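Local coordinates for protein 3-hydroxyacyl-CoA dehydrogenase (Brucella suis, PDB 4O5O) that probably catalyses the nicotinamide-dependent interconversion of 3-hydroxyacyl-CoA and 3-oxoacyl-CoA, as a member of the short-chain dehydrogenase family with a Rossmann-type fold, at residues L91-G96 with I124-M129; I152-V157 with A171-V176; S156-D161 with L258-K263; R193-A198 with N248-R253. All blocks are in the same frame, centred on the assembly; numbering follows the deposited sequence.

Interaction 1. Residues L91-G96 with I124-M129; sequences LVNCAG and IGTFNM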
# COMPACT_ATOMS: atom_id res chain seq x y z
N LEU B 91 6.36 3.62 -25.09
CA LEU B 91 6.65 4.95 -24.52
C LEU B 91 7.25 4.75 -23.14
O LEU B 91 6.68 4.01 -22.33
CB LEU B 91 5.36 5.78 -24.37
CG LEU B 91 5.52 7.08 -23.57
CD1 LEU B 91 6.43 8.10 -24.25
CD2 LEU B 91 4.18 7.72 -23.28
N VAL B 92 8.35 5.43 -22.86
CA VAL B 92 8.91 5.45 -21.53
C VAL B 92 9.02 6.92 -21.11
O VAL B 92 9.79 7.69 -21.68
CB VAL B 92 10.28 4.76 -21.44
CG1 VAL B 92 10.66 4.57 -19.98
CG2 VAL B 92 10.28 3.44 -22.22
N ASN B 93 8.23 7.26 -20.09
CA ASN B 93 8.21 8.60 -19.53
C ASN B 93 9.26 8.66 -18.41
O ASN B 93 9.04 8.10 -17.35
CB ASN B 93 6.83 8.93 -18.95
CG ASN B 93 5.82 9.35 -19.99
OD1 ASN B 93 6.02 10.32 -20.71
ND2 ASN B 93 4.66 8.70 -19.98
N CYS B 94 10.40 9.31 -18.66
CA CYS B 94 11.46 9.52 -17.66
C CYS B 94 11.64 10.98 -17.29
O CYS B 94 12.29 11.24 -16.26
CB CYS B 94 12.78 8.94 -18.18
SG CYS B 94 12.74 7.19 -18.52
N ALA B 95 11.08 11.91 -18.05
CA ALA B 95 11.22 13.33 -17.75
C ALA B 95 10.68 13.68 -16.37
O ALA B 95 9.55 13.37 -16.05
CB ALA B 95 10.50 14.20 -18.77
N GLY B 96 11.50 14.33 -15.59
CA GLY B 96 11.07 14.75 -14.26
C GLY B 96 12.04 15.69 -13.63
O GLY B 96 13.20 15.80 -14.07
N ILE B 124 1.53 16.17 -15.33
CA ILE B 124 0.85 16.58 -16.55
C ILE B 124 1.63 16.15 -17.79
O ILE B 124 1.04 15.64 -18.75
CB ILE B 124 0.49 18.06 -16.55
CG1 ILE B 124 -0.48 18.33 -15.38
CG2 ILE B 124 -0.16 18.47 -17.89
CD1 ILE B 124 -0.76 19.78 -15.09
N GLY B 125 2.95 16.31 -17.77
CA GLY B 125 3.77 15.89 -18.93
C GLY B 125 3.68 14.40 -19.21
O GLY B 125 3.62 13.98 -20.37
N THR B 126 3.68 13.60 -18.17
CA THR B 126 3.56 12.15 -18.31
C THR B 126 2.19 11.74 -18.87
O THR B 126 2.11 10.97 -19.79
CB THR B 126 3.89 11.45 -16.97
OG1 THR B 126 5.33 11.39 -16.84
CG2 THR B 126 3.33 10.03 -16.88
N PHE B 127 1.14 12.39 -18.40
CA PHE B 127 -0.19 12.14 -18.93
C PHE B 127 -0.29 12.58 -20.39
O PHE B 127 -0.88 11.86 -21.24
CB PHE B 127 -1.28 12.81 -18.12
CG PHE B 127 -2.64 12.53 -18.66
CD1 PHE B 127 -3.21 11.28 -18.45
CD2 PHE B 127 -3.33 13.45 -19.43
CE1 PHE B 127 -4.43 10.96 -18.98
CE2 PHE B 127 -4.57 13.15 -19.94
CZ PHE B 127 -5.12 11.90 -19.72
N ASN B 128 0.26 13.76 -20.69
CA ASN B 128 0.20 14.27 -22.04
C ASN B 128 0.86 13.31 -23.02
O ASN B 128 0.29 12.96 -24.07
CB ASN B 128 0.88 15.63 -22.12
CG ASN B 128 0.72 16.28 -23.48
OD1 ASN B 128 -0.36 16.25 -24.07
ND2 ASN B 128 1.81 16.87 -23.99
N MET B 129 2.05 12.83 -22.70
CA MET B 129 2.70 11.92 -23.62
C MET B 129 1.98 10.56 -23.66
O MET B 129 1.91 9.95 -24.73
CB MET B 129 4.19 11.75 -23.24
CG MET B 129 5.00 13.04 -23.42
SD MET B 129 4.84 13.84 -25.01
CE MET B 129 5.17 12.49 -26.13
O HOH W 1 7.01 13.62 -17.19
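Asn-93 reaches helix 112-137 with its side-chain amide and divides its two ends between two helical residues. CG stands anti to the carbonyl carbon (chi1 -80°), which carries the amide off the strand to cross obliquely against the side chains of Thr-126 and Met-129. OD1 comes within 3.4 Å of Met-129 CB, and ND2 lies 3.4 Å from the backbone Thr-126 O. ND2 is hydrogen-bonded to OD1 of Asn-153 on the adjoining strand. An asparagine suits this buried place, because a flat, short amide can pack against the helix and still be held by the next strand.

Thr-126 places its OG1 3.6 Å from Asn-93 CB, and its methyl CG2 is 3.6 Å from Asn-93 ND2. The hydroxyl is also bound to Asn-122 O, one turn back, and a water 2.8 Å from Thr-126 OG1 donates to Ala-95 O, so the loop after the strand is tied to the same helical residue. Met-129 offers mainly its root: the chain bends at chi2 and chi3 (both -51°), taking the thioether away from the strand segment. Leu-91 lays CD2 against the Met-129 backbone carbonyl and 4.0 Å from Met-129 CB, an apolar contact further back along the strand.

Strand 91-93 and helix 124-129 run nearly antiparallel at 174°. The strand is flanked in the sheet by strands 15-19 and 149-154; its Val-92 packs on helix 231-243, while Phe-127 on the helix stacks with Phe-115 of the second subunit.

Interaction 2. Residues I152-V157 with A171-V176; sequences INTASV and ASKGGV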
# COMPACT_ATOMS: atom_id res chain seq x y z
N ILE B 152 5.36 2.89 -20.10
CA ILE B 152 6.03 2.75 -18.81
C ILE B 152 6.33 4.13 -18.27
O ILE B 152 6.99 4.94 -18.92
CB ILE B 152 7.35 1.94 -18.95
CG1 ILE B 152 7.04 0.53 -19.45
CG2 ILE B 152 8.10 1.89 -17.61
CD1 ILE B 152 8.21 -0.23 -19.98
N ASN B 153 5.80 4.39 -17.08
CA ASN B 153 5.95 5.68 -16.42
C ASN B 153 6.92 5.56 -15.27
O ASN B 153 7.19 4.47 -14.76
CB ASN B 153 4.60 6.17 -15.90
CG ASN B 153 3.59 6.42 -17.05
OD1 ASN B 153 3.99 6.74 -18.13
ND2 ASN B 153 2.32 6.38 -16.78
N THR B 154 7.45 6.70 -14.85
CA THR B 154 8.41 6.74 -13.75
C THR B 154 7.77 7.51 -12.59
O THR B 154 7.47 8.69 -12.71
CB THR B 154 9.71 7.41 -14.18
OG1 THR B 154 10.22 6.74 -15.34
CG2 THR B 154 10.76 7.35 -13.08
N ALA B 155 7.56 6.82 -11.47
CA ALA B 155 7.15 7.47 -10.23
C ALA B 155 8.40 7.72 -9.42
O ALA B 155 9.37 8.27 -9.96
CB ALA B 155 6.10 6.64 -9.50
N SER B 156 8.43 7.30 -8.15
CA SER B 156 9.60 7.46 -7.28
C SER B 156 9.23 6.79 -5.97
O SER B 156 8.05 6.76 -5.60
CB SER B 156 9.87 8.95 -6.97
OG SER B 156 10.89 9.11 -5.97
N VAL B 157 10.23 6.34 -5.23
CA VAL B 157 9.99 6.01 -3.84
C VAL B 157 9.36 7.15 -3.03
O VAL B 157 8.73 6.89 -2.02
CB VAL B 157 11.24 5.48 -3.12
CG1 VAL B 157 11.65 4.13 -3.72
CG2 VAL B 157 12.36 6.50 -3.16
N ALA B 171 3.67 14.47 -4.36
CA ALA B 171 2.36 14.62 -4.99
C ALA B 171 2.40 14.22 -6.44
O ALA B 171 1.55 13.47 -6.94
CB ALA B 171 1.87 16.05 -4.85
N SER B 172 3.40 14.72 -7.16
CA SER B 172 3.46 14.44 -8.59
C SER B 172 3.68 12.98 -8.88
O SER B 172 3.03 12.42 -9.79
CB SER B 172 4.56 15.30 -9.23
OG SER B 172 5.88 14.84 -8.95
N LYS B 173 4.52 12.34 -8.09
CA LYS B 173 4.88 10.95 -8.37
C LYS B 173 3.82 9.98 -7.85
O LYS B 173 3.62 8.92 -8.42
CB LYS B 173 6.27 10.64 -7.85
CG LYS B 173 7.38 11.45 -8.52
CD LYS B 173 7.47 11.23 -10.04
CE LYS B 173 8.83 11.63 -10.59
NZ LYS B 173 8.97 11.03 -11.93
N GLY B 174 3.14 10.37 -6.78
CA GLY B 174 1.98 9.64 -6.28
C GLY B 174 0.85 9.71 -7.29
O GLY B 174 0.12 8.74 -7.49
N GLY B 175 0.70 10.88 -7.93
CA GLY B 175 -0.29 10.98 -9.01
C GLY B 175 0.04 10.06 -10.18
O GLY B 175 -0.85 9.41 -10.72
N VAL B 176 1.31 10.01 -10.58
CA VAL B 176 1.70 9.09 -11.64
C VAL B 176 1.38 7.65 -11.23
O VAL B 176 0.80 6.88 -11.99
CB VAL B 176 3.20 9.23 -11.96
CG1 VAL B 176 3.64 8.09 -12.88
CG2 VAL B 176 3.50 10.58 -12.60
O HOH W 2 1.06 5.71 -14.42
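Strand 152-154 and helix 171-176 run almost antiparallel (160°) with axes 9.2 Å apart, and just beyond the strand Ala-155 CA comes within 4.6 Å of Lys-173 CA. So close a meeting suits alanine, whose methyl lies against the Lys-173 carbonyl and near CG1 of Val-176.

Lys-173 carries most of the contact. Its chain turns once, at chi2 (-60°), and is then extended, so the methylenes run alongside the peptide of Ala-155 and deliver the terminal nitrogen NZ to the end of the strand. NZ donates to Thr-154 O at 2.9 Å, approaching from above the carbonyl plane, 51° out of it, and makes a weak second bond to Ala-155 O at 3.4 Å. The root of the lysine is braced by Ser-156, whose CB is 3.9 Å from Lys-173 CG. One turn on, the branched Val-176 sets CG1 3.7 Å from Asn-153 CB. Beside it a water accepts from Asn-153 ND2 (2.8 Å) and donates to Val-176 O (2.7 Å); Asn-153 OD1 is taken by Asn-93 ND2.

Ser-156, just past strand 149-154 and with OG accepting from Ala-158 N, faces a helix that carries Tyr-169 and, four residues on, Lys-173. This is consistent with the YxxxK motif and Ser-Tyr-Lys catalytic group of short-chain dehydrogenases, which Asn-122, bonded to Ser-172 OG, would complete.

Interaction 3. Residues S156-D161 with L258-K263; sequences SVAAFD and LRMAAK
Met-260 sends its thioether into the turn formed by residues 157-161. The chain bends at chi3 (-64°), which brings the methyl CE 3.8 Å from Val-157 CG2 and 4.1 Å from Ala-158 CB, and also beside the Asp-161 carbonyl, with CE 3.4 Å from Asp-161 O. The flexible, unbranched methionine suits a site where its end meets apolar side chains and a carbonyl at once. Val-157 is touched from a second side, CG2 lying 4.2 Å from Leu-258 CD2.

The polar half of the contact belongs to Asp-161. Its carboxylate crosses the side chain of Arg-259 at a slant, the two planes 23° apart. OD2 touches Arg-259 CD, but it is 4.4 Å from Arg-259 NE and well off the guanidinium plane, so towards that group there is only charge attraction. A water links the carboxylate to the tail backbone instead: it donates to Asp-161 OD2 (2.8 Å), accepts from Met-260 N (2.9 Å) and gives a weak bond to Leu-258 O.

Further out, Ser-156 OG receives Ala-158 N at 2.9 Å in a nearly straight capping bond (168°), and Val-157 O takes the amides of both Phe-160 and Asp-161, fixing the turn. Arg-259 folds back so that NH1 grips Leu-258 O, while its NH2 bonds Gly-249 O of the third subunit. Met-260 O is held by Arg-185 of the second subunit.

The stronger partner of Asp-161 OD2 is Arg-253 NH2, a salt bridge. With two arginines near it and a water attached, this buried carboxylate is probably kept ionised, joining the C-terminal tail to the turn by charge as well as apolar packing.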
# COMPACT_ATOMS: atom_id res chain seq x y z
N SER B 156 8.43 7.30 -8.15
CA SER B 156 9.60 7.46 -7.28
C SER B 156 9.23 6.79 -5.97
O SER B 156 8.05 6.76 -5.60
CB SER B 156 9.87 8.95 -6.97
OG SER B 156 10.89 9.11 -5.97
N VAL B 157 10.23 6.34 -5.23
CA VAL B 157 9.99 6.01 -3.84
C VAL B 157 9.36 7.15 -3.03
O VAL B 157 8.73 6.89 -2.02
CB VAL B 157 11.24 5.48 -3.12
CG1 VAL B 157 11.65 4.13 -3.72
CG2 VAL B 157 12.36 6.50 -3.16
N ALA B 158 9.52 8.39 -3.49
CA ALA B 158 8.89 9.53 -2.83
C ALA B 158 7.38 9.44 -2.87
O ALA B 158 6.72 10.09 -2.06
CB ALA B 158 9.37 10.84 -3.44
N ALA B 159 6.83 8.62 -3.75
CA ALA B 159 5.36 8.36 -3.78
C ALA B 159 4.91 7.57 -2.55
O ALA B 159 3.73 7.54 -2.29
CB ALA B 159 4.96 7.61 -5.04
N PHE B 160 5.86 6.94 -1.84
CA PHE B 160 5.59 6.05 -0.72
C PHE B 160 6.16 6.60 0.60
O PHE B 160 5.51 6.49 1.62
CB PHE B 160 6.21 4.65 -0.97
CG PHE B 160 5.65 3.95 -2.19
CD1 PHE B 160 4.43 3.31 -2.12
CD2 PHE B 160 6.33 3.94 -3.39
CE1 PHE B 160 3.91 2.67 -3.24
CE2 PHE B 160 5.81 3.31 -4.51
CZ PHE B 160 4.59 2.68 -4.43
N ASP B 161 7.38 7.15 0.56
CA ASP B 161 8.14 7.51 1.76
C ASP B 161 8.64 8.95 1.71
O ASP B 161 9.77 9.22 2.12
CB ASP B 161 9.34 6.55 1.90
CG ASP B 161 8.91 5.09 1.98
OD1 ASP B 161 8.00 4.76 2.80
OD2 ASP B 161 9.44 4.28 1.22
N LEU B 258 15.36 0.48 0.09
CA LEU B 258 15.35 1.79 0.75
C LEU B 258 13.95 2.12 1.27
O LEU B 258 12.94 1.96 0.56
CB LEU B 258 15.75 2.85 -0.27
CG LEU B 258 15.62 4.33 0.10
CD1 LEU B 258 16.58 4.69 1.19
CD2 LEU B 258 15.80 5.22 -1.11
N ARG B 259 13.92 2.64 2.49
CA ARG B 259 12.72 3.29 3.04
C ARG B 259 13.16 4.65 3.57
O ARG B 259 13.71 4.74 4.65
CB ARG B 259 12.06 2.44 4.13
CG ARG B 259 11.54 1.11 3.64
CD ARG B 259 10.39 1.26 2.64
NE ARG B 259 9.80 0.00 2.22
CZ ARG B 259 10.24 -0.80 1.26
NH1 ARG B 259 11.35 -0.55 0.59
NH2 ARG B 259 9.54 -1.89 0.95
N MET B 260 12.91 5.72 2.82
CA MET B 260 13.52 6.99 3.17
C MET B 260 13.01 7.48 4.51
O MET B 260 11.82 7.51 4.77
CB MET B 260 13.23 8.05 2.11
CG MET B 260 13.85 7.76 0.74
SD MET B 260 13.67 9.13 -0.38
CE MET B 260 11.89 9.25 -0.58
N ALA B 261 13.95 7.96 5.29
CA ALA B 261 13.66 8.65 6.53
C ALA B 261 13.17 10.07 6.24
O ALA B 261 13.27 10.58 5.14
CB ALA B 261 14.93 8.69 7.38
N ALA B 262 12.70 10.75 7.27
CA ALA B 262 12.21 12.11 7.09
C ALA B 262 13.28 13.08 6.59
O ALA B 262 12.97 14.00 5.86
CB ALA B 262 11.63 12.61 8.40
N LYS B 263 14.53 12.86 7.00
CA LYS B 263 15.67 13.70 6.62
C LYS B 263 16.83 12.76 6.33
O LYS B 263 17.83 13.13 5.69
CB LYS B 263 16.08 14.71 7.73
OXT LYS B 263 16.79 11.60 6.77
O HOH W 3 11.91 4.99 0.16

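Interaction 4. Residues R193-A198 with N248-R253; sequences RVMTIA and NGEVIR
Met-195 curls its thioether over the start of segment 248-253, bent at chi2 (-71°) and chi3 (-58°). SD rests 3.4 Å from Asn-248 N and takes a weak bond from Glu-250 N, while CE reaches forward to Ile-252 CD1 at 3.6 Å.

Before the strand proper begins, Asn-248 imitates a strand partner: its OD1 accepts Val-194 N at 2.9 Å, nearly straight at 169°. Its amide also lies against Arg-193, with CG 3.7 Å from Arg-193 CG. Gly-249, at a positive phi that glycine tolerates easily, turns its N to Val-194 O. The parallel ladder follows, with Thr-196 N bonded to Glu-250 O, Ile-252 N to Thr-196 O, and Ala-198 N to Ile-252 O at 2.8 Å. The beta-branched Thr-196 and Val-251, well suited to strands, point the same way, Thr-196 CB 3.9 Å from Val-251 CG2.

Strand 251-254 is the outermost strand on this side of the chain's sheet, and strand 149-154 lies beyond 192-199. Helix 167-187 packs on the face of Val-194 and Val-251, and helix 231-243 on that of Met-195 and Ile-197. Along the outer strand, Ile-252 meets Ile-252 of the third subunit.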
# COMPACT_ATOMS: atom_id res chain seq x y z
N ARG B 193 -0.46 -2.17 -22.60
CA ARG B 193 -0.14 -2.28 -21.17
C ARG B 193 0.40 -0.98 -20.62
O ARG B 193 1.01 -0.18 -21.36
CB ARG B 193 0.88 -3.40 -20.95
CG ARG B 193 0.32 -4.79 -21.19
CD ARG B 193 1.24 -5.89 -20.76
NE ARG B 193 2.42 -5.95 -21.61
CZ ARG B 193 3.70 -5.86 -21.23
NH1 ARG B 193 4.05 -5.70 -19.96
NH2 ARG B 193 4.64 -5.96 -22.14
N VAL B 194 0.19 -0.77 -19.31
CA VAL B 194 0.63 0.43 -18.63
C VAL B 194 1.22 -0.01 -17.31
O VAL B 194 0.54 -0.64 -16.48
CB VAL B 194 -0.54 1.41 -18.41
CG1 VAL B 194 -0.03 2.71 -17.81
CG2 VAL B 194 -1.29 1.67 -19.70
N MET B 195 2.50 0.34 -17.13
CA MET B 195 3.27 0.01 -15.94
C MET B 195 4.01 1.21 -15.43
O MET B 195 4.29 2.15 -16.18
CB MET B 195 4.30 -1.06 -16.28
CG MET B 195 3.72 -2.46 -16.40
SD MET B 195 3.23 -3.16 -14.84
CE MET B 195 4.76 -3.09 -13.91
N THR B 196 4.37 1.16 -14.16
CA THR B 196 5.14 2.23 -13.52
C THR B 196 6.29 1.66 -12.74
O THR B 196 6.14 0.64 -12.07
CB THR B 196 4.22 3.06 -12.61
OG1 THR B 196 3.25 3.68 -13.45
CG2 THR B 196 4.97 4.14 -11.83
N ILE B 197 7.45 2.29 -12.87
CA ILE B 197 8.60 1.98 -12.02
C ILE B 197 8.77 3.12 -11.03
O ILE B 197 8.69 4.30 -11.43
CB ILE B 197 9.91 1.83 -12.84
CG1 ILE B 197 9.82 0.70 -13.87
CG2 ILE B 197 11.11 1.63 -11.93
CD1 ILE B 197 10.91 0.66 -14.93
N ALA B 198 8.98 2.79 -9.76
CA ALA B 198 9.26 3.75 -8.71
C ALA B 198 10.73 3.61 -8.30
O ALA B 198 11.07 2.79 -7.42
CB ALA B 198 8.32 3.52 -7.52
N ASN B 248 1.27 -5.77 -15.69
CA ASN B 248 0.35 -4.72 -16.15
C ASN B 248 -0.33 -4.10 -14.95
O ASN B 248 -0.63 -4.78 -13.96
CB ASN B 248 -0.69 -5.29 -17.13
CG ASN B 248 -1.40 -4.22 -17.92
OD1 ASN B 248 -0.97 -3.05 -17.95
ND2 ASN B 248 -2.49 -4.60 -18.56
N GLY B 249 -0.51 -2.79 -15.02
CA GLY B 249 -1.25 -2.11 -13.96
C GLY B 249 -0.61 -1.98 -12.61
O GLY B 249 -1.31 -1.71 -11.63
N GLU B 250 0.71 -2.13 -12.56
CA GLU B 250 1.48 -2.24 -11.31
C GLU B 250 2.56 -1.17 -11.24
O GLU B 250 3.00 -0.63 -12.25
CB GLU B 250 2.04 -3.67 -11.23
CG GLU B 250 3.14 -3.99 -10.24
CD GLU B 250 2.79 -3.84 -8.79
OE1 GLU B 250 1.87 -3.03 -8.46
OE2 GLU B 250 3.46 -4.57 -7.97
N VAL B 251 2.94 -0.86 -9.99
CA VAL B 251 4.04 0.01 -9.67
C VAL B 251 5.12 -0.85 -9.04
O VAL B 251 4.87 -1.51 -8.02
CB VAL B 251 3.59 1.12 -8.70
CG1 VAL B 251 4.75 2.02 -8.30
CG2 VAL B 251 2.48 1.97 -9.31
N ILE B 252 6.31 -0.89 -9.65
CA ILE B 252 7.41 -1.67 -9.09
C ILE B 252 8.48 -0.77 -8.49
O ILE B 252 9.05 0.10 -9.19
CB ILE B 252 8.10 -2.50 -10.19
CG1 ILE B 252 7.08 -3.44 -10.85
CG2 ILE B 252 9.30 -3.26 -9.65
CD1 ILE B 252 7.64 -4.22 -12.01
N ARG B 253 8.77 -0.99 -7.21
CA ARG B 253 9.85 -0.27 -6.53
C ARG B 253 11.18 -0.89 -6.95
O ARG B 253 11.35 -2.11 -6.87
CB ARG B 253 9.70 -0.37 -5.01
CG ARG B 253 8.43 0.25 -4.51
CD ARG B 253 8.27 0.04 -3.02
NE ARG B 253 9.23 0.85 -2.29
CZ ARG B 253 8.96 1.55 -1.21
NH1 ARG B 253 7.76 1.47 -0.63
NH2 ARG B 253 9.92 2.28 -0.71

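Interactions 1, 2 and 4 follow one another across the parallel sheet, with centres about 10 Å apart from 1 to 2 and from 2 to 4. Asn-93 O joins Thr-154 OG1 at 2.7 Å, and Ala-155 N joins Ile-197 O at 2.8 Å. Interaction 3 starts from the same turn as interaction 2, sharing Ser-156 and Val-157. It is tied to interaction 4 by the salt bridge of Asp-161 OD2 with Arg-253 NH2, 2.8 Å, although their centres are about 17 Å apart. Interaction 2 holds Ser-156 and Lys-173 of the probable catalytic group, with Tyr-169 and Asn-122 close by. At interaction 4 the side chain of Glu-250 is about 3 Å from a bound Tris molecule, probably from the crystallisation liquor.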